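Local atomic coordinates of peptide ABC transporter, peptide-binding protein (Thermus thermophilus, PDB entry 2D5W), a protein that binds oligopeptides, here a pentapeptide, and probably delivers them to an ABC transporter for uptake. Residues S7-A12 / G265-T270; K78-M83 / I140-Y145; A144-T149 / Q517-F522; S223-R228 / K246-F251. All blocks are in the same frame, centred on the assembly; numbering follows the deposited sequence.

Contact 1: residues S7-A12 / G265-T270; sequences SLVIGA and GSIDAT
V9 and D268 meet where the short strand 269-270 joins the edge of a mixed five-stranded sheet, parallel to strand 7-12, in a protein of the periplasmic-binding-protein fold. D268 lies just ahead of that strand, and its side chain can be followed outward. CB of D268 faces both V9 O, at 3.4 Å, and L8 CD1, at 3.8 Å. CG of D268 lies 3.7 Å from V9 N, placed anti to its own carbonyl carbon and beside its own N (chi1 -59°), which turns the carboxylate back along strand 7-12. OD2 of D268 then accepts from V9 N at 2.8 Å, a fairly straight bond (163° at the hydrogen) that uses the anti lone pair, while OD1 forms a salt bridge with R557. The carboxylate thus takes the place of a backbone carbonyl at the head of the ladder, with an arginine holding its other oxygen.

From there the backbone takes over. A269 N donates to V9 O at 3.2 Å, and D268 N reaches the same oxygen in a weak, bent bond. I10 and A269 put their side chains on one face of the sheet. On the face where T270 points, I267 sets its CG2 methyl 3.5 Å from G11 N, and the I267 side chain also packs on L258, A261 and V262 of helix 255-264. V9 CG1 lies beside I267 CG1. A269 O is approached twice: G11 N donates to it at 3.0 Å, and I10 CA adds a C-H...O contact at 3.1 Å.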
# COMPACT_ATOMS: atom_id res chain seq x y z
N SER A 7 19.97 -16.80 -11.39
CA SER A 7 18.94 -15.78 -11.51
C SER A 7 17.73 -16.09 -10.63
O SER A 7 17.61 -17.19 -10.08
CB SER A 7 18.49 -15.67 -12.96
OG SER A 7 17.91 -16.88 -13.41
N LEU A 8 16.84 -15.12 -10.52
CA LEU A 8 15.63 -15.23 -9.72
C LEU A 8 14.42 -14.70 -10.49
O LEU A 8 14.34 -13.50 -10.78
CB LEU A 8 15.80 -14.43 -8.42
CG LEU A 8 14.56 -14.25 -7.54
CD1 LEU A 8 14.05 -15.60 -7.06
CD2 LEU A 8 14.91 -13.36 -6.36
N VAL A 9 13.48 -15.59 -10.81
CA VAL A 9 12.27 -15.20 -11.53
C VAL A 9 11.13 -15.16 -10.52
O VAL A 9 10.81 -16.17 -9.88
CB VAL A 9 11.94 -16.19 -12.66
CG1 VAL A 9 10.62 -15.82 -13.32
CG2 VAL A 9 13.06 -16.20 -13.69
N ILE A 10 10.51 -13.99 -10.40
CA ILE A 10 9.41 -13.78 -9.47
C ILE A 10 8.11 -13.54 -10.23
O ILE A 10 8.05 -12.71 -11.14
CB ILE A 10 9.70 -12.56 -8.56
CG1 ILE A 10 11.00 -12.79 -7.79
CG2 ILE A 10 8.54 -12.32 -7.61
CD1 ILE A 10 11.51 -11.57 -7.05
N GLY A 11 7.06 -14.27 -9.85
CA GLY A 11 5.78 -14.12 -10.51
C GLY A 11 4.84 -13.20 -9.76
O GLY A 11 4.70 -13.29 -8.54
N ALA A 12 4.18 -12.31 -10.50
CA ALA A 12 3.24 -11.35 -9.92
C ALA A 12 2.00 -11.24 -10.81
O ALA A 12 2.07 -11.47 -12.02
CB ALA A 12 3.91 -9.99 -9.78
N GLY A 265 6.72 -24.59 -13.01
CA GLY A 265 8.11 -24.64 -12.61
C GLY A 265 9.08 -23.59 -13.11
O GLY A 265 10.22 -23.56 -12.65
N SER A 266 8.67 -22.72 -14.03
CA SER A 266 9.59 -21.71 -14.55
C SER A 266 9.74 -20.48 -13.65
O SER A 266 10.60 -19.64 -13.88
CB SER A 266 9.16 -21.26 -15.95
OG SER A 266 7.94 -20.54 -15.92
N ILE A 267 8.90 -20.40 -12.62
CA ILE A 267 8.94 -19.27 -11.69
C ILE A 267 9.56 -19.73 -10.37
O ILE A 267 9.10 -20.68 -9.74
CB ILE A 267 7.51 -18.72 -11.48
CG1 ILE A 267 7.04 -18.09 -12.80
CG2 ILE A 267 7.49 -17.70 -10.35
CD1 ILE A 267 5.57 -17.71 -12.82
N ASP A 268 10.62 -19.04 -9.95
CA ASP A 268 11.33 -19.40 -8.72
C ASP A 268 10.63 -19.05 -7.43
O ASP A 268 10.73 -19.79 -6.45
CB ASP A 268 12.72 -18.75 -8.71
CG ASP A 268 13.57 -19.16 -9.89
OD1 ASP A 268 13.72 -20.38 -10.11
OD2 ASP A 268 14.09 -18.27 -10.59
N ALA A 269 9.92 -17.93 -7.42
CA ALA A 269 9.22 -17.49 -6.22
C ALA A 269 8.08 -16.56 -6.60
O ALA A 269 8.09 -15.98 -7.67
CB ALA A 269 10.19 -16.75 -5.29
N THR A 270 7.11 -16.43 -5.71
CA THR A 270 5.99 -15.55 -5.98
C THR A 270 6.08 -14.28 -5.15
O THR A 270 6.65 -14.24 -4.06
CB THR A 270 4.64 -16.24 -5.74
OG1 THR A 270 4.61 -16.79 -4.42
CG2 THR A 270 4.42 -17.34 -6.77

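Contact 2: residues K78-M83 / I140-Y145; sequences KKRLEM and IFEPAY
The R80 guanidinium carries the I140 CG2 methyl over the centre of one face, 3.4 Å above its plane, and has two carboxylate oxygens at its edges, a salt-bridge network with E82 and E142. R80 NH1 donates to E142 OE1 at 2.8 Å; the bond lies in the guanidinium plane but meets the carboxylate from above its own plane, the two groups being turned 65° apart. Reaching out on an extended chain, R80 also grips a single oxygen, E82 OE1, side-on with NE and NH2, so the group is held flat between two acids. The F141 ring turns its edge to L81 O, and F141 CD1 lies 3.8 Å from L81 CD2, the two side chains running alongside each other on the opposite face of the sheet. L81 CB also meets A144 CB at 3.6 Å.

L81 and F141 form an antiparallel hydrogen-bonded pair. Past the cis peptide before P143, A144 N still reaches K79 O, and a water bridges K79 N and A144 O. Strands 78-86 and 136-141 are the inner pair of a four-stranded antiparallel sheet; E82 OE2 forms salt bridges with R70 of strand 69-75 on one flank and R130 of strand 127-131 on the other.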
# COMPACT_ATOMS: atom_id res chain seq x y z
N LYS A 78 3.19 17.21 24.30
CA LYS A 78 3.69 16.96 22.95
C LYS A 78 5.22 16.96 22.97
O LYS A 78 5.84 17.50 23.88
CB LYS A 78 3.14 18.01 21.98
CG LYS A 78 1.63 17.86 21.77
CD LYS A 78 1.10 18.85 20.75
CE LYS A 78 -0.39 18.65 20.51
NZ LYS A 78 -0.94 19.61 19.51
N LYS A 79 5.81 16.35 21.94
CA LYS A 79 7.26 16.23 21.87
C LYS A 79 7.86 16.58 20.52
O LYS A 79 7.17 16.63 19.50
CB LYS A 79 7.67 14.80 22.20
CG LYS A 79 7.06 14.22 23.46
CD LYS A 79 7.24 12.71 23.49
CE LYS A 79 6.73 12.11 24.79
NZ LYS A 79 5.30 12.42 25.02
N ARG A 80 9.17 16.78 20.54
CA ARG A 80 9.96 17.05 19.36
C ARG A 80 10.94 15.89 19.34
O ARG A 80 11.57 15.59 20.35
CB ARG A 80 10.73 18.36 19.51
CG ARG A 80 11.72 18.66 18.38
CD ARG A 80 12.69 19.75 18.81
NE ARG A 80 13.67 20.09 17.78
CZ ARG A 80 13.43 20.89 16.75
NH1 ARG A 80 12.23 21.44 16.59
NH2 ARG A 80 14.39 21.15 15.87
N LEU A 81 11.03 15.21 18.21
CA LEU A 81 11.96 14.10 18.08
C LEU A 81 13.00 14.43 17.03
O LEU A 81 12.66 14.88 15.93
CB LEU A 81 11.24 12.81 17.65
CG LEU A 81 12.18 11.68 17.22
CD1 LEU A 81 12.96 11.17 18.43
CD2 LEU A 81 11.38 10.55 16.59
N GLU A 82 14.27 14.25 17.38
CA GLU A 82 15.36 14.47 16.44
C GLU A 82 16.05 13.13 16.27
O GLU A 82 16.30 12.41 17.24
CB GLU A 82 16.35 15.52 16.97
CG GLU A 82 15.77 16.93 17.00
CD GLU A 82 16.83 18.01 17.13
OE1 GLU A 82 16.45 19.20 17.14
OE2 GLU A 82 18.03 17.67 17.22
N MET A 83 16.33 12.78 15.01
CA MET A 83 16.95 11.51 14.68
C MET A 83 18.17 11.71 13.79
O MET A 83 18.04 12.11 12.63
CB MET A 83 15.91 10.65 13.96
CG MET A 83 16.43 9.33 13.43
SD MET A 83 15.19 8.56 12.40
CE MET A 83 14.10 8.05 13.65
N ILE A 140 13.74 15.80 11.87
CA ILE A 140 13.05 16.45 12.97
C ILE A 140 11.55 16.28 12.85
O ILE A 140 10.94 16.72 11.87
CB ILE A 140 13.38 17.96 13.00
CG1 ILE A 140 14.90 18.16 13.02
CG2 ILE A 140 12.75 18.61 14.23
CD1 ILE A 140 15.33 19.59 12.77
N PHE A 141 10.94 15.65 13.85
CA PHE A 141 9.50 15.43 13.87
C PHE A 141 8.90 16.25 15.00
O PHE A 141 9.24 16.06 16.17
CB PHE A 141 9.16 13.95 14.11
CG PHE A 141 9.90 12.99 13.21
CD1 PHE A 141 11.24 12.71 13.42
CD2 PHE A 141 9.23 12.36 12.17
CE1 PHE A 141 11.92 11.80 12.61
CE2 PHE A 141 9.90 11.44 11.35
CZ PHE A 141 11.25 11.17 11.57
N GLU A 142 8.00 17.17 14.66
CA GLU A 142 7.36 18.00 15.67
C GLU A 142 5.96 18.43 15.23
O GLU A 142 5.81 19.18 14.26
CB GLU A 142 8.21 19.24 15.96
CG GLU A 142 7.65 20.09 17.09
CD GLU A 142 8.49 21.32 17.38
OE1 GLU A 142 9.68 21.17 17.73
OE2 GLU A 142 7.95 22.44 17.26
N PRO A 143 4.92 17.95 15.92
CA PRO A 143 5.01 17.04 17.07
C PRO A 143 5.39 15.63 16.63
O PRO A 143 5.08 15.23 15.51
CB PRO A 143 3.61 17.11 17.67
CG PRO A 143 2.75 17.25 16.45
CD PRO A 143 3.51 18.27 15.62
N ALA A 144 6.05 14.90 17.51
CA ALA A 144 6.46 13.53 17.21
C ALA A 144 5.31 12.56 17.44
O ALA A 144 4.51 12.74 18.36
CB ALA A 144 7.65 13.15 18.07
N TYR A 145 5.23 11.54 16.59
CA TYR A 145 4.21 10.50 16.70
C TYR A 145 4.89 9.23 17.20
O TYR A 145 6.10 9.05 17.02
CB TYR A 145 3.54 10.24 15.35
CG TYR A 145 2.60 11.32 14.88
CD1 TYR A 145 1.86 11.17 13.70
CD2 TYR A 145 2.43 12.51 15.60
CE1 TYR A 145 0.99 12.16 13.26
CE2 TYR A 145 1.56 13.50 15.16
CZ TYR A 145 0.85 13.32 13.99
OH TYR A 145 -0.01 14.32 13.58
O HOH W 1 4.30 14.57 20.47

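Contact 3: residues A144-T149 / Q517-F522; sequences AYYYDT and QAVLEF
V519 presses its CG2 methyl onto the Y145 ring, 3.5 Å from the centroid and only 8° off the normal, a CH-pi contact over the middle of the face. The methyl lies between the V519 backbone N and carbonyl carbon, and the two side chains run alongside each other. L520 CD2 comes to the same ring obliquely, 3.7 Å from Y145 CE2, and also touches A144 O. One hydrogen bond crosses: Y146 N donates to V519 O at 2.9 Å, nearly along the C=O axis, and the same oxygen lies at the edge of the Y146 ring, 3.5 Å from CD2. F522 packs on the turn, Y146 CA over its face and its CZ 3.5 Å from Y145 O.

Two type I beta turns meet here, Y145 to D148 in the loop after strand 136-141 and A518 to E521, so residues far apart in sequence dock without sharing a sheet. In the first turn D148 OD1 receives Y145 N at 2.8 Å, almost perfectly straight (178°) though from above the carboxylate plane, and also forms a salt bridge with R126. That arginine makes a cation-pi contact with Y145 as well. Farther out the phenol oxygens hold the far ends of the rings: Y145 OH bonds to D122 and N485, Y146 OH to the backbone oxygen of E474, and Y147 OH to D475.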
# COMPACT_ATOMS: atom_id res chain seq x y z
N ALA A 144 6.05 14.90 17.51
CA ALA A 144 6.46 13.53 17.21
C ALA A 144 5.31 12.56 17.44
O ALA A 144 4.51 12.74 18.36
CB ALA A 144 7.65 13.15 18.07
N TYR A 145 5.23 11.54 16.59
CA TYR A 145 4.21 10.50 16.70
C TYR A 145 4.89 9.23 17.20
O TYR A 145 6.10 9.05 17.02
CB TYR A 145 3.54 10.24 15.35
CG TYR A 145 2.60 11.32 14.88
CD1 TYR A 145 1.86 11.17 13.70
CD2 TYR A 145 2.43 12.51 15.60
CE1 TYR A 145 0.99 12.16 13.26
CE2 TYR A 145 1.56 13.50 15.16
CZ TYR A 145 0.85 13.32 13.99
OH TYR A 145 -0.01 14.32 13.58
N TYR A 146 4.11 8.34 17.80
CA TYR A 146 4.64 7.11 18.37
C TYR A 146 5.40 6.20 17.41
O TYR A 146 6.23 5.40 17.84
CB TYR A 146 3.51 6.31 19.03
CG TYR A 146 2.65 5.51 18.08
CD1 TYR A 146 2.90 4.16 17.86
CD2 TYR A 146 1.61 6.11 17.38
CE1 TYR A 146 2.13 3.41 16.98
CE2 TYR A 146 0.82 5.37 16.49
CZ TYR A 146 1.09 4.03 16.29
OH TYR A 146 0.34 3.29 15.41
N TYR A 147 5.11 6.32 16.11
CA TYR A 147 5.74 5.46 15.11
C TYR A 147 6.86 6.08 14.28
O TYR A 147 7.34 5.44 13.34
CB TYR A 147 4.66 4.93 14.16
CG TYR A 147 3.85 5.99 13.43
CD1 TYR A 147 4.48 6.99 12.67
CD2 TYR A 147 2.46 5.96 13.43
CE1 TYR A 147 3.73 7.91 11.93
CE2 TYR A 147 1.71 6.88 12.70
CZ TYR A 147 2.35 7.85 11.95
OH TYR A 147 1.62 8.74 11.20
N ASP A 148 7.29 7.29 14.61
CA ASP A 148 8.32 7.95 13.82
C ASP A 148 9.67 7.24 13.71
O ASP A 148 10.40 7.47 12.74
CB ASP A 148 8.49 9.39 14.30
CG ASP A 148 7.32 10.28 13.92
OD1 ASP A 148 7.15 11.35 14.54
OD2 ASP A 148 6.56 9.91 12.98
N THR A 149 10.01 6.38 14.67
CA THR A 149 11.28 5.67 14.60
C THR A 149 11.15 4.33 13.88
O THR A 149 12.15 3.64 13.67
CB THR A 149 11.88 5.40 16.00
OG1 THR A 149 10.99 4.56 16.75
CG2 THR A 149 12.10 6.71 16.75
N GLN A 517 -5.18 12.34 18.57
CA GLN A 517 -4.59 12.29 19.90
C GLN A 517 -3.83 10.98 20.08
O GLN A 517 -2.74 10.96 20.66
CB GLN A 517 -5.67 12.38 20.97
CG GLN A 517 -5.09 12.49 22.37
CD GLN A 517 -6.14 12.46 23.46
OE1 GLN A 517 -7.20 13.07 23.34
NE2 GLN A 517 -5.85 11.75 24.54
N ALA A 518 -4.40 9.89 19.59
CA ALA A 518 -3.79 8.58 19.72
C ALA A 518 -2.38 8.48 19.18
O ALA A 518 -1.53 7.83 19.79
CB ALA A 518 -4.67 7.53 19.06
N VAL A 519 -2.11 9.11 18.04
CA VAL A 519 -0.77 9.02 17.46
C VAL A 519 0.27 9.77 18.29
O VAL A 519 1.47 9.54 18.13
CB VAL A 519 -0.74 9.55 16.00
CG1 VAL A 519 -1.60 8.66 15.11
CG2 VAL A 519 -1.20 10.99 15.93
N LEU A 520 -0.20 10.64 19.18
CA LEU A 520 0.68 11.40 20.07
C LEU A 520 0.87 10.67 21.39
O LEU A 520 1.65 11.10 22.24
CB LEU A 520 0.09 12.77 20.36
CG LEU A 520 -0.10 13.76 19.21
CD1 LEU A 520 -0.95 14.93 19.69
CD2 LEU A 520 1.26 14.25 18.72
N GLU A 521 0.14 9.57 21.57
CA GLU A 521 0.22 8.81 22.81
C GLU A 521 1.34 7.78 22.77
O GLU A 521 1.25 6.78 22.05
CB GLU A 521 -1.10 8.09 23.08
CG GLU A 521 -1.11 7.36 24.41
CD GLU A 521 -0.76 8.27 25.57
OE1 GLU A 521 -1.59 9.14 25.90
OE2 GLU A 521 0.34 8.13 26.14
N PHE A 522 2.39 8.02 23.54
CA PHE A 522 3.51 7.09 23.56
C PHE A 522 3.30 5.91 24.49
O PHE A 522 4.10 4.98 24.52
CB PHE A 522 4.81 7.82 23.87
CG PHE A 522 5.35 8.59 22.70
CD1 PHE A 522 4.74 9.77 22.28
CD2 PHE A 522 6.42 8.10 21.96
CE1 PHE A 522 5.19 10.45 21.15
CE2 PHE A 522 6.88 8.77 20.83
CZ PHE A 522 6.26 9.94 20.42

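Contact 4: residues S223-R228 / K246-F251; sequences SIEMER and KVVYRF
I224 and Y249 share two backbone hydrogen bonds, and M226 and V247 share two more, all between 2.8 and 3.0 Å. The non-hydrogen-bonded pair E225 with V248 lies between them; V248 CA makes a C-H...O contact with I224 O at 3.4 Å.

Apolar contacts fill the face that carries I224, M226, V247 and Y249. M226 is bent at its last torsion (chi3 -84°), which brings M226 CE across the strands to V247 CG1 at 3.7 Å and to the edge of the Y249 ring, 3.8 Å from CD2. Near the end of the ladder, I224 CG1 lies in the plane of the F251 ring at its edge, 3.8 Å from CE2.

Polar contacts involve both faces. On the apolar one, Y249 OH bonds E35 of helix 31-40. The other face is mostly polar, with V248 among S223, E225, E227, K246 and R250; E225 runs alongside V248, its CG near both valine methyls, and sends OE2 to a salt bridge with R217. The two strands run almost exactly antiparallel (174°), a regular ladder inside a mixed sheet with one face covered by a helix, an arrangement found in the alpha/beta lobes of periplasmic binding proteins.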
# COMPACT_ATOMS: atom_id res chain seq x y z
N SER A 223 7.30 -7.92 -18.29
CA SER A 223 8.31 -8.15 -17.26
C SER A 223 9.18 -6.95 -16.95
O SER A 223 9.25 -5.99 -17.71
CB SER A 223 9.22 -9.28 -17.72
OG SER A 223 9.85 -8.93 -18.95
N ILE A 224 9.85 -7.02 -15.81
CA ILE A 224 10.81 -6.02 -15.38
C ILE A 224 12.07 -6.83 -15.06
O ILE A 224 12.05 -7.71 -14.19
CB ILE A 224 10.33 -5.22 -14.14
CG1 ILE A 224 9.29 -4.19 -14.58
CG2 ILE A 224 11.51 -4.53 -13.46
CD1 ILE A 224 8.58 -3.48 -13.45
N GLU A 225 13.15 -6.54 -15.78
CA GLU A 225 14.40 -7.26 -15.60
C GLU A 225 15.42 -6.36 -14.93
O GLU A 225 15.64 -5.22 -15.35
CB GLU A 225 14.94 -7.72 -16.95
CG GLU A 225 13.90 -8.42 -17.82
CD GLU A 225 14.48 -8.88 -19.15
OE1 GLU A 225 13.68 -9.26 -20.04
OE2 GLU A 225 15.71 -8.87 -19.31
N MET A 226 16.07 -6.89 -13.89
CA MET A 226 17.06 -6.15 -13.12
C MET A 226 18.35 -6.97 -13.05
O MET A 226 18.33 -8.19 -13.17
CB MET A 226 16.52 -5.89 -11.71
CG MET A 226 15.16 -5.18 -11.71
SD MET A 226 14.41 -4.96 -10.08
CE MET A 226 13.62 -6.55 -9.86
N GLU A 227 19.47 -6.28 -12.86
CA GLU A 227 20.76 -6.95 -12.76
C GLU A 227 21.49 -6.40 -11.53
O GLU A 227 21.19 -5.31 -11.06
CB GLU A 227 21.59 -6.72 -14.02
CG GLU A 227 21.92 -5.28 -14.30
CD GLU A 227 22.85 -5.12 -15.49
OE1 GLU A 227 23.93 -5.75 -15.50
OE2 GLU A 227 22.50 -4.36 -16.42
N ARG A 228 22.45 -7.16 -11.03
CA ARG A 228 23.19 -6.76 -9.85
C ARG A 228 23.80 -5.36 -9.97
O ARG A 228 24.36 -5.00 -11.00
CB ARG A 228 24.31 -7.76 -9.55
CG ARG A 228 24.81 -7.72 -8.12
CD ARG A 228 23.98 -8.64 -7.25
NE ARG A 228 24.29 -8.51 -5.83
CZ ARG A 228 23.82 -9.33 -4.90
NH1 ARG A 228 24.14 -9.15 -3.62
NH2 ARG A 228 23.04 -10.35 -5.24
N LYS A 246 20.70 -11.69 -11.43
CA LYS A 246 19.61 -11.17 -12.23
C LYS A 246 18.30 -11.50 -11.55
O LYS A 246 18.14 -12.60 -11.00
CB LYS A 246 19.61 -11.80 -13.63
CG LYS A 246 20.76 -11.39 -14.52
CD LYS A 246 20.60 -11.96 -15.92
CE LYS A 246 21.72 -11.52 -16.84
NZ LYS A 246 21.56 -12.08 -18.21
N VAL A 247 17.37 -10.55 -11.55
CA VAL A 247 16.05 -10.73 -10.97
C VAL A 247 15.05 -10.28 -12.02
O VAL A 247 15.15 -9.17 -12.54
CB VAL A 247 15.84 -9.87 -9.70
CG1 VAL A 247 14.41 -10.06 -9.18
CG2 VAL A 247 16.85 -10.25 -8.63
N VAL A 248 14.10 -11.15 -12.33
CA VAL A 248 13.09 -10.82 -13.32
C VAL A 248 11.69 -11.02 -12.76
O VAL A 248 11.37 -12.10 -12.26
CB VAL A 248 13.22 -11.71 -14.59
CG1 VAL A 248 12.09 -11.39 -15.57
CG2 VAL A 248 14.57 -11.49 -15.24
N TYR A 249 10.88 -9.97 -12.82
CA TYR A 249 9.49 -10.05 -12.40
C TYR A 249 8.69 -10.33 -13.66
O TYR A 249 8.84 -9.63 -14.66
CB TYR A 249 9.02 -8.73 -11.79
CG TYR A 249 9.10 -8.67 -10.29
CD1 TYR A 249 7.96 -8.84 -9.50
CD2 TYR A 249 10.32 -8.44 -9.65
CE1 TYR A 249 8.03 -8.78 -8.12
CE2 TYR A 249 10.40 -8.38 -8.26
CZ TYR A 249 9.25 -8.55 -7.50
OH TYR A 249 9.34 -8.48 -6.13
N ARG A 250 7.88 -11.38 -13.63
CA ARG A 250 7.02 -11.75 -14.75
C ARG A 250 5.60 -11.44 -14.32
O ARG A 250 5.16 -11.84 -13.24
CB ARG A 250 7.15 -13.24 -15.06
CG ARG A 250 8.38 -13.60 -15.87
CD ARG A 250 8.39 -15.09 -16.19
NE ARG A 250 7.18 -15.50 -16.89
CZ ARG A 250 6.84 -16.77 -17.11
NH1 ARG A 250 5.72 -17.06 -17.76
NH2 ARG A 250 7.63 -17.75 -16.68
N PHE A 251 4.88 -10.71 -15.17
CA PHE A 251 3.51 -10.31 -14.88
C PHE A 251 2.47 -11.09 -15.65
O PHE A 251 2.50 -11.13 -16.88
CB PHE A 251 3.36 -8.81 -15.16
CG PHE A 251 4.35 -7.97 -14.43
CD1 PHE A 251 4.30 -7.86 -13.05
CD2 PHE A 251 5.38 -7.33 -15.11
CE1 PHE A 251 5.25 -7.13 -12.35
CE2 PHE A 251 6.35 -6.60 -14.42
CZ PHE A 251 6.28 -6.50 -13.04

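In the fold
From the N terminus, strand 7-12 comes first, and contact 1 closes a loop of 252 residues when 265-270 returns to its edge. Nested inside that loop are contact 2, which pairs strands 78-86 and 136-141, and later contact 4, which pairs 223-228 with 246-251. Contacts 1 and 4 adjoin in one sheet, since I10 bonds to V248 and R250 of strand 246-251. Contact 3 starts on A144 and Y145, where contact 2 ends, and runs to 517-522; its segments alternate with those of contact 1 and enclose contact 4. Contacts 2 and 3, their centres about 9 Å apart, lie across the chain's centre from contact 1, their centres about 42 and 39 Å from that of contact 1.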